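Local coordinates for putative immunoglobulin-blocking virulence protein (Mycoplasma mycoides subsp. capri, PDB 7ADK) that probably captures host immunoglobulins and blocks their action, helping the mycoplasma to evade the antibody response, at residues I175-V180 and L307-L311; R128-I132 and A141-G145; N552-Q558 and G608-V614; T639-N645 and P675-N681; L413-L419 and E444-S448. All coordinates share one frame; numbering follows the deposited sequence.

Contact 1 of 5, residues I175-V180 and L307-L311; sequences ILSVKV and LEKGL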
# COMPACT_ATOMS: atom_id res chain seq x y z
N ILE A 175 -46.80 12.95 -3.53
CA ILE A 175 -47.88 12.47 -4.41
C ILE A 175 -48.22 11.02 -4.02
O ILE A 175 -47.40 10.13 -4.22
CB ILE A 175 -47.46 12.55 -5.90
CG1 ILE A 175 -47.18 13.99 -6.38
CG2 ILE A 175 -48.55 11.94 -6.79
CD1 ILE A 175 -46.21 14.05 -7.57
N LEU A 176 -49.43 10.76 -3.51
CA LEU A 176 -49.85 9.40 -3.16
C LEU A 176 -50.40 8.63 -4.36
O LEU A 176 -50.19 7.43 -4.48
CB LEU A 176 -50.92 9.42 -2.06
CG LEU A 176 -50.51 10.01 -0.71
CD1 LEU A 176 -51.59 9.60 0.29
CD2 LEU A 176 -49.17 9.50 -0.19
N SER A 177 -51.14 9.30 -5.25
CA SER A 177 -51.70 8.73 -6.47
C SER A 177 -52.03 9.79 -7.52
O SER A 177 -52.36 10.93 -7.18
CB SER A 177 -52.97 7.94 -6.17
OG SER A 177 -52.68 6.73 -5.53
N VAL A 178 -51.98 9.42 -8.79
CA VAL A 178 -52.28 10.26 -9.96
C VAL A 178 -53.29 9.55 -10.85
O VAL A 178 -53.09 8.38 -11.20
CB VAL A 178 -50.98 10.56 -10.72
CG1 VAL A 178 -51.22 11.35 -12.00
CG2 VAL A 178 -50.02 11.36 -9.86
N LYS A 179 -54.35 10.24 -11.28
CA LYS A 179 -55.33 9.68 -12.22
C LYS A 179 -54.76 9.68 -13.64
O LYS A 179 -54.89 10.65 -14.38
CB LYS A 179 -56.67 10.42 -12.10
CG LYS A 179 -57.79 9.85 -12.98
CD LYS A 179 -58.22 8.42 -12.63
CE LYS A 179 -59.27 7.93 -13.61
NZ LYS A 179 -59.74 6.60 -13.29
N VAL A 180 -54.09 8.60 -14.02
CA VAL A 180 -53.59 8.42 -15.39
C VAL A 180 -54.74 8.32 -16.39
O VAL A 180 -55.77 7.71 -16.13
CB VAL A 180 -52.61 7.23 -15.46
CG1 VAL A 180 -53.28 5.87 -15.23
CG2 VAL A 180 -51.89 7.19 -16.80
N LEU A 307 -46.20 5.83 -13.29
CA LEU A 307 -47.01 6.98 -13.68
C LEU A 307 -48.24 7.18 -12.77
O LEU A 307 -48.53 8.32 -12.44
CB LEU A 307 -47.36 6.83 -15.17
CG LEU A 307 -48.16 7.99 -15.78
CD1 LEU A 307 -47.40 9.31 -15.69
CD2 LEU A 307 -48.42 7.70 -17.26
N GLU A 308 -48.90 6.11 -12.29
CA GLU A 308 -49.93 6.20 -11.23
C GLU A 308 -49.39 6.69 -9.88
O GLU A 308 -50.10 7.39 -9.16
CB GLU A 308 -50.63 4.85 -11.05
CG GLU A 308 -51.53 4.46 -12.22
CD GLU A 308 -52.12 3.04 -12.11
OE1 GLU A 308 -51.60 2.19 -11.37
OE2 GLU A 308 -53.14 2.77 -12.77
N LYS A 309 -48.12 6.41 -9.53
CA LYS A 309 -47.40 7.03 -8.40
C LYS A 309 -46.92 8.46 -8.69
O LYS A 309 -46.41 9.12 -7.80
CB LYS A 309 -46.23 6.13 -7.97
CG LYS A 309 -46.67 4.85 -7.26
CD LYS A 309 -45.55 3.85 -7.01
CE LYS A 309 -44.44 4.39 -6.14
NZ LYS A 309 -43.42 3.39 -5.83
N GLY A 310 -47.12 8.95 -9.91
CA GLY A 310 -46.79 10.31 -10.35
C GLY A 310 -45.35 10.54 -10.82
O GLY A 310 -44.95 11.70 -10.95
N LEU A 311 -44.58 9.49 -11.11
CA LEU A 311 -43.23 9.59 -11.66
C LEU A 311 -43.24 9.25 -13.15
O LEU A 311 -43.63 8.16 -13.55
CB LEU A 311 -42.28 8.66 -10.89
CG LEU A 311 -42.31 8.68 -9.36
CD1 LEU A 311 -41.21 7.77 -8.84
CD2 LEU A 311 -42.08 10.07 -8.77
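V178 meets the end of helix 301-308 with both backbone and side chain. Its amide N donates to E308 O at 2.8 Å, a bent bond (139° at the hydrogen) with the donor tilted modestly from the carbonyl plane. The same oxygen receives a CA-H...O contact from S177 CA at 3.4 Å. V178 CG2 comes down on G310 CA, 3.4 Å away, and I175 CG2 lies 3.7 Å from K309 O, so two branched residues with methyls close to the backbone cover the helix end. Further along, V180 straddles two partners: the V180 and L307 side chains cross at about a right angle, CG2 of V180 3.5 Å from CD2 of L307, while CG1 of V180 rests on the aliphatic CG of E308 (3.8 Å). A chi1 of 68°, with CG1 between the backbone N and carbonyl carbon, divides the methyls in this way.

Behind these contacts stands a Schellman motif. G310 ends the helix with a phi of 86°, easy for glycine, and its lack of a side chain admits the methyls of I175 and V178. An inverse gamma turn centred on K179 swings V180 toward the helix. Strand 174-178 is an outer strand of its sheet, beside strand 138-144, where the E142 backbone bonds L176 and S177 and V139 touches V178, while L184 and V188 of helix 182-194 close over L307.

Contact 2 of 5, residues R128-I132 and A141-G145; sequences RKQTI and AEIEG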
# COMPACT_ATOMS: atom_id res chain seq x y z
N ARG A 128 -57.39 18.57 0.37
CA ARG A 128 -56.85 17.36 -0.31
C ARG A 128 -57.43 17.23 -1.73
O ARG A 128 -58.28 18.03 -2.13
CB ARG A 128 -57.11 16.08 0.52
CG ARG A 128 -56.11 15.84 1.65
CD ARG A 128 -56.38 14.52 2.36
NE ARG A 128 -55.34 14.18 3.33
CZ ARG A 128 -55.36 14.31 4.63
NH1 ARG A 128 -54.30 14.05 5.32
NH2 ARG A 128 -56.38 14.72 5.28
N LYS A 129 -57.00 16.22 -2.51
CA LYS A 129 -57.56 15.79 -3.82
C LYS A 129 -57.56 16.90 -4.90
O LYS A 129 -58.55 17.16 -5.57
CB LYS A 129 -58.94 15.12 -3.61
CG LYS A 129 -58.85 13.78 -2.85
CD LYS A 129 -59.93 13.58 -1.78
CE LYS A 129 -61.36 13.71 -2.31
NZ LYS A 129 -62.37 13.40 -1.29
N GLN A 130 -56.42 17.57 -5.04
CA GLN A 130 -56.20 18.70 -5.96
C GLN A 130 -55.86 18.25 -7.39
O GLN A 130 -55.90 17.07 -7.73
CB GLN A 130 -55.11 19.60 -5.35
CG GLN A 130 -53.72 18.95 -5.26
CD GLN A 130 -52.67 19.88 -4.69
OE1 GLN A 130 -52.26 19.76 -3.56
NE2 GLN A 130 -52.20 20.85 -5.41
N THR A 131 -55.46 19.18 -8.25
CA THR A 131 -54.82 18.92 -9.54
C THR A 131 -53.41 19.51 -9.58
O THR A 131 -53.12 20.52 -8.94
CB THR A 131 -55.70 19.37 -10.71
OG1 THR A 131 -55.06 19.14 -11.94
CG2 THR A 131 -56.05 20.85 -10.69
N ILE A 132 -52.50 18.82 -10.27
CA ILE A 132 -51.09 19.17 -10.48
C ILE A 132 -50.74 19.00 -11.97
O ILE A 132 -51.37 18.20 -12.66
CB ILE A 132 -50.15 18.36 -9.54
CG1 ILE A 132 -50.06 16.85 -9.86
CG2 ILE A 132 -50.52 18.57 -8.07
CD1 ILE A 132 -48.83 16.18 -9.25
N ALA A 141 -54.76 14.53 -8.68
CA ALA A 141 -53.85 13.76 -7.83
C ALA A 141 -54.14 13.90 -6.33
O ALA A 141 -54.51 14.96 -5.83
CB ALA A 141 -52.42 14.18 -8.14
N GLU A 142 -53.90 12.82 -5.59
CA GLU A 142 -53.90 12.82 -4.13
C GLU A 142 -52.53 13.30 -3.62
O GLU A 142 -51.51 12.71 -3.95
CB GLU A 142 -54.27 11.42 -3.61
CG GLU A 142 -55.78 11.12 -3.76
CD GLU A 142 -56.26 10.86 -5.20
OE1 GLU A 142 -55.70 9.98 -5.89
OE2 GLU A 142 -57.21 11.51 -5.65
N ILE A 143 -52.51 14.39 -2.84
CA ILE A 143 -51.30 15.08 -2.37
C ILE A 143 -51.34 15.22 -0.84
O ILE A 143 -52.38 15.57 -0.29
CB ILE A 143 -51.16 16.48 -3.03
CG1 ILE A 143 -51.15 16.46 -4.57
CG2 ILE A 143 -49.93 17.25 -2.51
CD1 ILE A 143 -49.98 15.73 -5.22
N GLU A 144 -50.20 15.03 -0.18
CA GLU A 144 -50.03 15.17 1.27
C GLU A 144 -48.87 16.09 1.63
O GLU A 144 -47.87 16.15 0.92
CB GLU A 144 -49.81 13.78 1.90
CG GLU A 144 -50.96 12.80 1.67
CD GLU A 144 -52.31 13.23 2.25
OE1 GLU A 144 -53.36 12.97 1.63
OE2 GLU A 144 -52.35 13.79 3.37
N GLY A 145 -48.98 16.82 2.75
CA GLY A 145 -47.86 17.57 3.33
C GLY A 145 -46.86 16.65 4.04
O GLY A 145 -47.28 15.63 4.60
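R128 grips E144 side-on with two nitrogens. NE of R128 donates to OE1 of E144 at 2.9 Å, on that oxygen's syn lone pair, and NH1 of R128 reaches OE2 of E144 at 2.8 Å; a further bond from NE to OE2 is weak. Guanidinium and carboxylate are nearly coplanar, 25° apart, an arrangement that suits a side-on, two-nitrogen grip. The arginine chain, extended from CG to NE, carries its guanidinium out to E144, which bends at chi2 to receive it.

In the backbone, A141 N donates to Q130 O at 2.9 Å in an almost straight bond (176°). The axes of the short segments 130-132 and 141-144 are 99° apart, so the pairing near Q130 is brief. Q130 lays its side chain across I143 at about a right angle, CG of Q130 3.6 Å from I143 CG1. I132 CG1 packs on A141 CB at 4.0 Å; the small alanine suits this buried spot.

T131 OG1 bonds to V139 O, and I132 continues the backbone pairing with V139. This is the hairpin of strands 130-133 and 138-144, whose second strand is also bonded, through E142 and E144, to strand 174-178; there I175 packs on both I132 and I143.

Contact 3 of 5, residues N552-Q558 and G608-V614; sequences NTLAFDQ and GLDFSRV
F556 presents the edge of its ring to L609, whose CD2 lies in the ring plane 3.8 Å from F556 CE2. The F556 and F611 side chains run alongside each other, CD2 of F556 3.7 Å from CE1 of F611. L609 CD2 also nestles against L554 CB at 4.0 Å, so one leucine methyl fills the dip between two neighbours. On the other face, D610 CB sits between T553 CG2 (3.9 Å) and A555 CB (4.0 Å), where small side chains give it a shallow hollow. G608, which has no side chain, pairs with T553.

Past the strands, R613 lays its extended aliphatic stem over D557, CD of R613 3.5 Å from OD1 of D557; OD2 of D557 is held by K464 in a salt bridge. The R613 loop is shaped by D610, whose OD1 takes both S612 N, in an Asx turn, and S612 OG.

Helix 567-579 covers L554, F556 and L609, while D557 and Q558 touch G681 of the lipoprotein chain. Backbone bonds such as D610 N to L554 O (2.9 Å) complete a pair of parallel strands in a sheet whose strands follow chain order, a stacking reminiscent of solenoid folds.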
# COMPACT_ATOMS: atom_id res chain seq x y z
N ASN A 552 -18.49 6.54 8.62
CA ASN A 552 -19.28 5.42 9.12
C ASN A 552 -18.89 5.01 10.56
O ASN A 552 -19.44 4.04 11.07
CB ASN A 552 -19.23 4.27 8.09
CG ASN A 552 -20.58 3.61 7.89
OD1 ASN A 552 -21.19 3.07 8.80
ND2 ASN A 552 -21.13 3.65 6.71
N THR A 553 -17.98 5.73 11.22
CA THR A 553 -17.48 5.44 12.57
C THR A 553 -17.83 6.56 13.55
O THR A 553 -17.66 7.73 13.23
CB THR A 553 -15.95 5.24 12.60
OG1 THR A 553 -15.60 4.14 11.82
CG2 THR A 553 -15.36 4.96 13.97
N LEU A 554 -18.25 6.17 14.76
CA LEU A 554 -18.26 7.03 15.94
C LEU A 554 -17.10 6.63 16.86
O LEU A 554 -17.01 5.48 17.27
CB LEU A 554 -19.60 6.89 16.67
CG LEU A 554 -20.85 7.19 15.84
CD1 LEU A 554 -22.08 7.11 16.74
CD2 LEU A 554 -20.78 8.58 15.23
N ALA A 555 -16.21 7.57 17.20
CA ALA A 555 -15.03 7.34 18.03
C ALA A 555 -15.02 8.24 19.27
O ALA A 555 -14.78 9.43 19.16
CB ALA A 555 -13.77 7.52 17.19
N PHE A 556 -15.25 7.69 20.46
CA PHE A 556 -15.22 8.43 21.71
C PHE A 556 -13.79 8.59 22.25
O PHE A 556 -12.93 7.74 22.00
CB PHE A 556 -16.18 7.78 22.70
CG PHE A 556 -17.63 7.87 22.25
CD1 PHE A 556 -18.39 9.00 22.59
CD2 PHE A 556 -18.21 6.84 21.49
CE1 PHE A 556 -19.72 9.10 22.18
CE2 PHE A 556 -19.55 6.94 21.08
CZ PHE A 556 -20.31 8.07 21.42
N ASP A 557 -13.51 9.67 22.98
CA ASP A 557 -12.19 9.99 23.52
C ASP A 557 -12.12 9.70 25.03
O ASP A 557 -13.13 9.39 25.68
CB ASP A 557 -11.78 11.42 23.13
CG ASP A 557 -10.26 11.64 23.02
OD1 ASP A 557 -9.48 10.75 23.42
OD2 ASP A 557 -9.84 12.71 22.51
N GLN A 558 -10.93 9.73 25.63
CA GLN A 558 -10.74 9.27 27.01
C GLN A 558 -11.51 10.07 28.06
O GLN A 558 -12.03 9.50 29.01
CB GLN A 558 -9.25 9.22 27.37
CG GLN A 558 -8.96 8.61 28.75
CD GLN A 558 -9.51 7.19 28.94
OE1 GLN A 558 -8.89 6.19 28.62
NE2 GLN A 558 -10.69 7.04 29.48
N GLY A 608 -20.23 1.76 12.66
CA GLY A 608 -19.03 1.46 13.43
C GLY A 608 -18.95 2.16 14.79
O GLY A 608 -19.29 3.34 14.89
N LEU A 609 -18.44 1.48 15.81
CA LEU A 609 -18.01 2.06 17.09
C LEU A 609 -16.54 1.79 17.35
O LEU A 609 -16.10 0.65 17.36
CB LEU A 609 -18.86 1.52 18.26
CG LEU A 609 -20.16 2.29 18.52
CD1 LEU A 609 -20.97 1.54 19.56
CD2 LEU A 609 -19.90 3.68 19.07
N ASP A 610 -15.78 2.84 17.64
CA ASP A 610 -14.38 2.78 18.05
C ASP A 610 -14.21 3.27 19.50
O ASP A 610 -14.52 4.41 19.84
CB ASP A 610 -13.52 3.56 17.05
CG ASP A 610 -12.06 3.67 17.48
OD1 ASP A 610 -11.54 2.70 18.07
OD2 ASP A 610 -11.43 4.72 17.27
N PHE A 611 -13.67 2.40 20.36
CA PHE A 611 -13.32 2.69 21.74
C PHE A 611 -11.81 2.62 22.00
O PHE A 611 -11.39 2.60 23.15
CB PHE A 611 -14.15 1.81 22.67
CG PHE A 611 -15.65 2.04 22.59
CD1 PHE A 611 -16.19 3.28 22.97
CD2 PHE A 611 -16.51 1.01 22.19
CE1 PHE A 611 -17.57 3.48 22.99
CE2 PHE A 611 -17.90 1.21 22.21
CZ PHE A 611 -18.43 2.45 22.60
N SER A 612 -10.95 2.66 20.98
CA SER A 612 -9.49 2.61 21.11
C SER A 612 -8.87 3.70 21.99
O SER A 612 -7.83 3.48 22.61
CB SER A 612 -8.84 2.73 19.74
OG SER A 612 -9.31 1.72 18.89
N ARG A 613 -9.47 4.88 22.07
CA ARG A 613 -8.97 5.97 22.93
C ARG A 613 -9.46 5.87 24.37
O ARG A 613 -8.91 6.56 25.21
CB ARG A 613 -9.35 7.34 22.34
CG ARG A 613 -8.80 7.61 20.94
CD ARG A 613 -9.38 8.91 20.42
NE ARG A 613 -9.04 9.16 19.02
CZ ARG A 613 -9.69 9.94 18.18
NH1 ARG A 613 -10.75 10.60 18.51
NH2 ARG A 613 -9.29 10.07 16.97
N VAL A 614 -10.46 5.04 24.69
CA VAL A 614 -11.14 5.01 25.99
C VAL A 614 -11.02 3.64 26.63
O VAL A 614 -11.77 2.70 26.36
CB VAL A 614 -12.57 5.57 25.88
CG1 VAL A 614 -13.43 5.00 24.76
CG2 VAL A 614 -13.35 5.46 27.18

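Contact 4 of 5, residues T639-N645 and P675-N681; sequences TELTLYN and PKIHFSN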
# COMPACT_ATOMS: atom_id res chain seq x y z
N THR A 639 -22.06 -2.90 12.88
CA THR A 639 -21.34 -3.86 12.03
C THR A 639 -19.93 -4.11 12.51
O THR A 639 -19.32 -5.12 12.17
CB THR A 639 -21.33 -3.43 10.55
OG1 THR A 639 -20.59 -2.26 10.34
CG2 THR A 639 -22.71 -3.22 9.94
N GLU A 640 -19.37 -3.22 13.32
CA GLU A 640 -17.97 -3.22 13.70
C GLU A 640 -17.76 -2.58 15.08
O GLU A 640 -18.40 -1.58 15.40
CB GLU A 640 -17.18 -2.50 12.62
CG GLU A 640 -15.68 -2.63 12.77
CD GLU A 640 -14.99 -2.31 11.44
OE1 GLU A 640 -14.20 -3.15 10.94
OE2 GLU A 640 -15.24 -1.24 10.87
N LEU A 641 -16.85 -3.15 15.87
CA LEU A 641 -16.52 -2.73 17.22
C LEU A 641 -15.02 -2.79 17.44
O LEU A 641 -14.46 -3.87 17.53
CB LEU A 641 -17.27 -3.65 18.20
CG LEU A 641 -16.97 -3.38 19.68
CD1 LEU A 641 -17.51 -2.03 20.13
CD2 LEU A 641 -17.57 -4.48 20.55
N THR A 642 -14.36 -1.66 17.59
CA THR A 642 -12.95 -1.60 17.97
C THR A 642 -12.83 -1.29 19.46
O THR A 642 -13.48 -0.39 19.97
CB THR A 642 -12.14 -0.62 17.12
OG1 THR A 642 -12.36 -0.83 15.75
CG2 THR A 642 -10.65 -0.79 17.36
N LEU A 643 -12.00 -2.06 20.15
CA LEU A 643 -11.74 -2.02 21.58
C LEU A 643 -10.27 -1.71 21.83
O LEU A 643 -9.38 -2.17 21.12
CB LEU A 643 -12.15 -3.36 22.19
CG LEU A 643 -13.65 -3.69 22.11
CD1 LEU A 643 -13.91 -5.10 22.60
CD2 LEU A 643 -14.47 -2.72 22.94
N TYR A 644 -9.99 -1.00 22.91
CA TYR A 644 -8.64 -0.91 23.41
C TYR A 644 -8.15 -2.25 23.95
O TYR A 644 -8.84 -2.89 24.75
CB TYR A 644 -8.56 0.17 24.47
CG TYR A 644 -7.18 0.31 25.04
CD1 TYR A 644 -6.18 0.93 24.28
CD2 TYR A 644 -6.88 -0.22 26.30
CE1 TYR A 644 -4.89 1.07 24.80
CE2 TYR A 644 -5.59 -0.06 26.84
CZ TYR A 644 -4.61 0.60 26.09
OH TYR A 644 -3.39 0.83 26.61
N ASN A 645 -6.94 -2.67 23.57
CA ASN A 645 -6.18 -3.68 24.30
C ASN A 645 -4.67 -3.45 24.26
O ASN A 645 -4.14 -2.88 23.31
CB ASN A 645 -6.56 -5.10 23.83
CG ASN A 645 -6.21 -6.12 24.88
OD1 ASN A 645 -6.11 -5.83 26.06
ND2 ASN A 645 -5.96 -7.34 24.51
N PRO A 675 -20.42 -9.64 11.34
CA PRO A 675 -19.84 -8.40 11.84
C PRO A 675 -18.44 -8.60 12.44
O PRO A 675 -17.99 -9.73 12.61
CB PRO A 675 -20.87 -7.90 12.84
CG PRO A 675 -21.44 -9.17 13.41
CD PRO A 675 -21.48 -10.10 12.21
N LYS A 676 -17.73 -7.52 12.78
CA LYS A 676 -16.32 -7.54 13.20
C LYS A 676 -16.08 -7.01 14.61
O LYS A 676 -16.71 -6.06 15.06
CB LYS A 676 -15.43 -6.77 12.21
CG LYS A 676 -15.25 -7.52 10.90
CD LYS A 676 -14.22 -6.86 9.99
CE LYS A 676 -14.06 -7.66 8.70
NZ LYS A 676 -13.03 -7.10 7.82
N ILE A 677 -15.12 -7.61 15.31
CA ILE A 677 -14.48 -7.05 16.49
C ILE A 677 -13.01 -6.85 16.16
O ILE A 677 -12.40 -7.68 15.49
CB ILE A 677 -14.71 -7.91 17.76
CG1 ILE A 677 -16.20 -7.98 18.13
CG2 ILE A 677 -13.92 -7.35 18.95
CD1 ILE A 677 -16.53 -9.03 19.17
N HIS A 678 -12.44 -5.75 16.63
CA HIS A 678 -11.04 -5.36 16.46
C HIS A 678 -10.42 -4.94 17.80
O HIS A 678 -11.13 -4.50 18.69
CB HIS A 678 -10.92 -4.18 15.50
CG HIS A 678 -11.15 -4.48 14.06
ND1 HIS A 678 -10.20 -5.00 13.17
CD2 HIS A 678 -12.26 -4.14 13.36
CE1 HIS A 678 -10.77 -4.96 11.96
NE2 HIS A 678 -12.01 -4.46 12.05
N PHE A 679 -9.10 -4.98 17.91
CA PHE A 679 -8.36 -4.48 19.07
C PHE A 679 -7.23 -3.54 18.66
O PHE A 679 -6.59 -3.76 17.63
CB PHE A 679 -7.84 -5.65 19.89
CG PHE A 679 -8.90 -6.53 20.52
CD1 PHE A 679 -9.62 -6.05 21.62
CD2 PHE A 679 -9.18 -7.80 20.01
CE1 PHE A 679 -10.62 -6.83 22.19
CE2 PHE A 679 -10.19 -8.59 20.58
CZ PHE A 679 -10.92 -8.10 21.67
N SER A 680 -6.92 -2.53 19.47
CA SER A 680 -5.90 -1.52 19.15
C SER A 680 -4.48 -2.04 18.90
O SER A 680 -3.69 -1.38 18.22
CB SER A 680 -5.86 -0.48 20.27
OG SER A 680 -7.13 0.08 20.48
N ASN A 681 -4.13 -3.22 19.40
CA ASN A 681 -2.83 -3.86 19.26
C ASN A 681 -2.72 -4.86 18.08
O ASN A 681 -1.71 -4.87 17.37
CB ASN A 681 -2.48 -4.52 20.61
CG ASN A 681 -3.45 -5.58 21.05
OD1 ASN A 681 -4.59 -5.63 20.61
ND2 ASN A 681 -3.05 -6.51 21.87
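L643 O is gripped twice by S680. The amide S680 N approaches nearly along the C=O axis at 3.0 Å, and S680 OG comes from above the carbonyl plane at 3.2 Å. Serine suits this place because a short hydroxyl, set beside its own backbone N, can reach the acceptor that its amide already uses.

Toward the other end of the strands, H678 NE2 donates to E640 OE1 at 2.8 Å. The carboxylate oxygen lies in the plane of the ring, whereas the imidazole meets the carboxylate from above its plane, the two flat groups standing 53° apart. E640 reaches that far because CG is anti to the backbone N (chi1 -170°) and the chain stays extended. T642 OG1 lies 3.7 Å from H678 CB, on the same face of the sheet.

The backbones are two parallel neighbours of a sheet whose strands follow chain order: H678 N bonds L641 O at 2.9 Å, and L643 N returns to H678 O at 3.0 Å. On the buried face L643 and F679 lie side by side, CD1 of L643 3.7 Å from CE1 of F679. Y707 of helix 698-709 packs on L643 and I677, while the F679 ring meets that of F650.

Beyond the strands the side chains of N645 and N681 cross, their amide planes 75° apart, and both bond N684 of the same chain, N645 through ND2 and N681 through OD1. N645 O accepts from S685 OG of the lipoprotein chain; this S685 also packs on S680 and N681.

Contact 5 of 5, residues L413-L419 and E444-S448; sequences LNSGLVL and EQITS
L417 sets a methyl against the carboxylate of E444: CD2 of L417 lies 3.4 Å from OE2 of E444, the side chains crossing at about a right angle. That flat group is fixed by polar partners. Q445 N donates to the anti lone pair of E444 OE1 at 3.1 Å, and the hydroxyl of Y384 bonds OE2, so the acid can sit beside leucine while its oxygens are satisfied.

The same leucine meets I446 obliquely, CD2 of L417 3.7 Å from I446 CD1. With CG1 placed beside the backbone N (chi1 -56°), I446 directs CG2 to L419 CB at 4.0 Å, so one branched residue serves two leucines. T447 N bonds L417 O at 2.8 Å, and T447 OG1 lies 3.5 Å from G416 CA, a spot where a bare glycine fits. S448 O takes L419 N at 2.9 Å, and slim S448 lies against V418; its OG is held by Q476.

Strand 415-422, helix 426-442 and strand 448-454, parallel to the first, form a beta-alpha-beta crossover, and this contact lies at the entry to its second strand.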
# COMPACT_ATOMS: atom_id res chain seq x y z
N LEU A 413 -24.87 39.41 6.44
CA LEU A 413 -23.54 39.32 5.80
C LEU A 413 -23.57 39.72 4.31
O LEU A 413 -24.31 39.10 3.55
CB LEU A 413 -22.99 37.88 5.91
CG LEU A 413 -21.55 37.71 5.41
CD1 LEU A 413 -20.56 38.35 6.36
CD2 LEU A 413 -21.18 36.25 5.30
N ASN A 414 -22.73 40.67 3.88
CA ASN A 414 -22.47 40.98 2.46
C ASN A 414 -20.99 40.86 2.06
O ASN A 414 -20.68 40.65 0.89
CB ASN A 414 -23.03 42.37 2.14
CG ASN A 414 -24.52 42.33 1.91
OD1 ASN A 414 -24.97 41.75 0.94
ND2 ASN A 414 -25.32 42.90 2.76
N SER A 415 -20.07 40.95 3.03
CA SER A 415 -18.64 40.75 2.84
C SER A 415 -17.99 40.14 4.08
O SER A 415 -18.42 40.39 5.20
CB SER A 415 -17.95 42.08 2.49
OG SER A 415 -18.09 43.02 3.52
N GLY A 416 -16.94 39.34 3.90
CA GLY A 416 -16.26 38.64 4.98
C GLY A 416 -14.77 38.49 4.75
O GLY A 416 -14.32 38.17 3.66
N LEU A 417 -14.00 38.73 5.81
CA LEU A 417 -12.57 38.45 5.87
C LEU A 417 -12.35 36.97 6.19
O LEU A 417 -12.98 36.41 7.08
CB LEU A 417 -11.96 39.39 6.91
CG LEU A 417 -10.43 39.39 7.01
CD1 LEU A 417 -9.76 39.79 5.71
CD2 LEU A 417 -10.02 40.40 8.07
N VAL A 418 -11.45 36.33 5.45
CA VAL A 418 -11.14 34.90 5.53
C VAL A 418 -9.66 34.73 5.81
O VAL A 418 -8.84 35.34 5.14
CB VAL A 418 -11.57 34.19 4.23
CG1 VAL A 418 -11.24 32.70 4.24
CG2 VAL A 418 -13.06 34.40 3.96
N LEU A 419 -9.31 33.91 6.81
CA LEU A 419 -7.94 33.58 7.18
C LEU A 419 -7.61 32.15 6.72
O LEU A 419 -8.27 31.20 7.12
CB LEU A 419 -7.80 33.79 8.69
CG LEU A 419 -6.46 33.39 9.32
CD1 LEU A 419 -5.26 33.95 8.58
CD2 LEU A 419 -6.39 33.89 10.74
N GLU A 444 -10.24 42.56 15.04
CA GLU A 444 -10.53 42.25 13.64
C GLU A 444 -11.33 40.95 13.53
O GLU A 444 -10.99 39.94 14.15
CB GLU A 444 -9.21 42.23 12.85
CG GLU A 444 -9.33 41.87 11.37
CD GLU A 444 -10.12 42.88 10.53
OE1 GLU A 444 -11.31 43.11 10.81
OE2 GLU A 444 -9.54 43.45 9.58
N GLN A 445 -12.44 40.94 12.79
CA GLN A 445 -13.43 39.86 12.78
C GLN A 445 -13.21 38.96 11.56
O GLN A 445 -13.18 39.44 10.44
CB GLN A 445 -14.84 40.47 12.80
CG GLN A 445 -16.02 39.47 12.78
CD GLN A 445 -16.30 38.75 14.09
OE1 GLN A 445 -15.51 38.75 15.02
NE2 GLN A 445 -17.42 38.08 14.21
N ILE A 446 -13.09 37.65 11.77
CA ILE A 446 -12.91 36.66 10.69
C ILE A 446 -14.21 35.88 10.47
O ILE A 446 -14.76 35.29 11.40
CB ILE A 446 -11.71 35.73 11.02
CG1 ILE A 446 -10.39 36.48 11.29
CG2 ILE A 446 -11.51 34.67 9.95
CD1 ILE A 446 -9.88 37.35 10.16
N THR A 447 -14.71 35.85 9.23
CA THR A 447 -15.90 35.08 8.85
C THR A 447 -15.57 33.61 8.58
O THR A 447 -16.35 32.73 8.88
CB THR A 447 -16.58 35.73 7.63
OG1 THR A 447 -17.02 37.02 7.99
CG2 THR A 447 -17.82 35.00 7.13
N SER A 448 -14.39 33.31 8.03
CA SER A 448 -13.95 31.94 7.83
C SER A 448 -12.51 31.75 8.26
O SER A 448 -11.62 32.42 7.74
CB SER A 448 -14.14 31.55 6.37
OG SER A 448 -13.54 30.31 6.10

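Overall arrangement
Contacts 1 and 2 share a three-stranded antiparallel sheet and touch through E142, L176 and S177; both are partly buried, with surface charges at their margins. Contacts 3 and 4, centres 10 Å apart, add neighbouring strands to one parallel sheet, joined where L609 and F611 bond T642. Contact 3 is the more buried, with two phenylalanines and leucine packing, while contact 4 carries more side-chain polarity, and both reach the lipoprotein chain. Contact 5, also buried, belongs to a separate mixed sheet about 34 Å from contact 3, centre to centre, and combines aliphatic packing with two backbone bonds. Contacts 1 and 2 lie across the chain's centre from contacts 3 and 4.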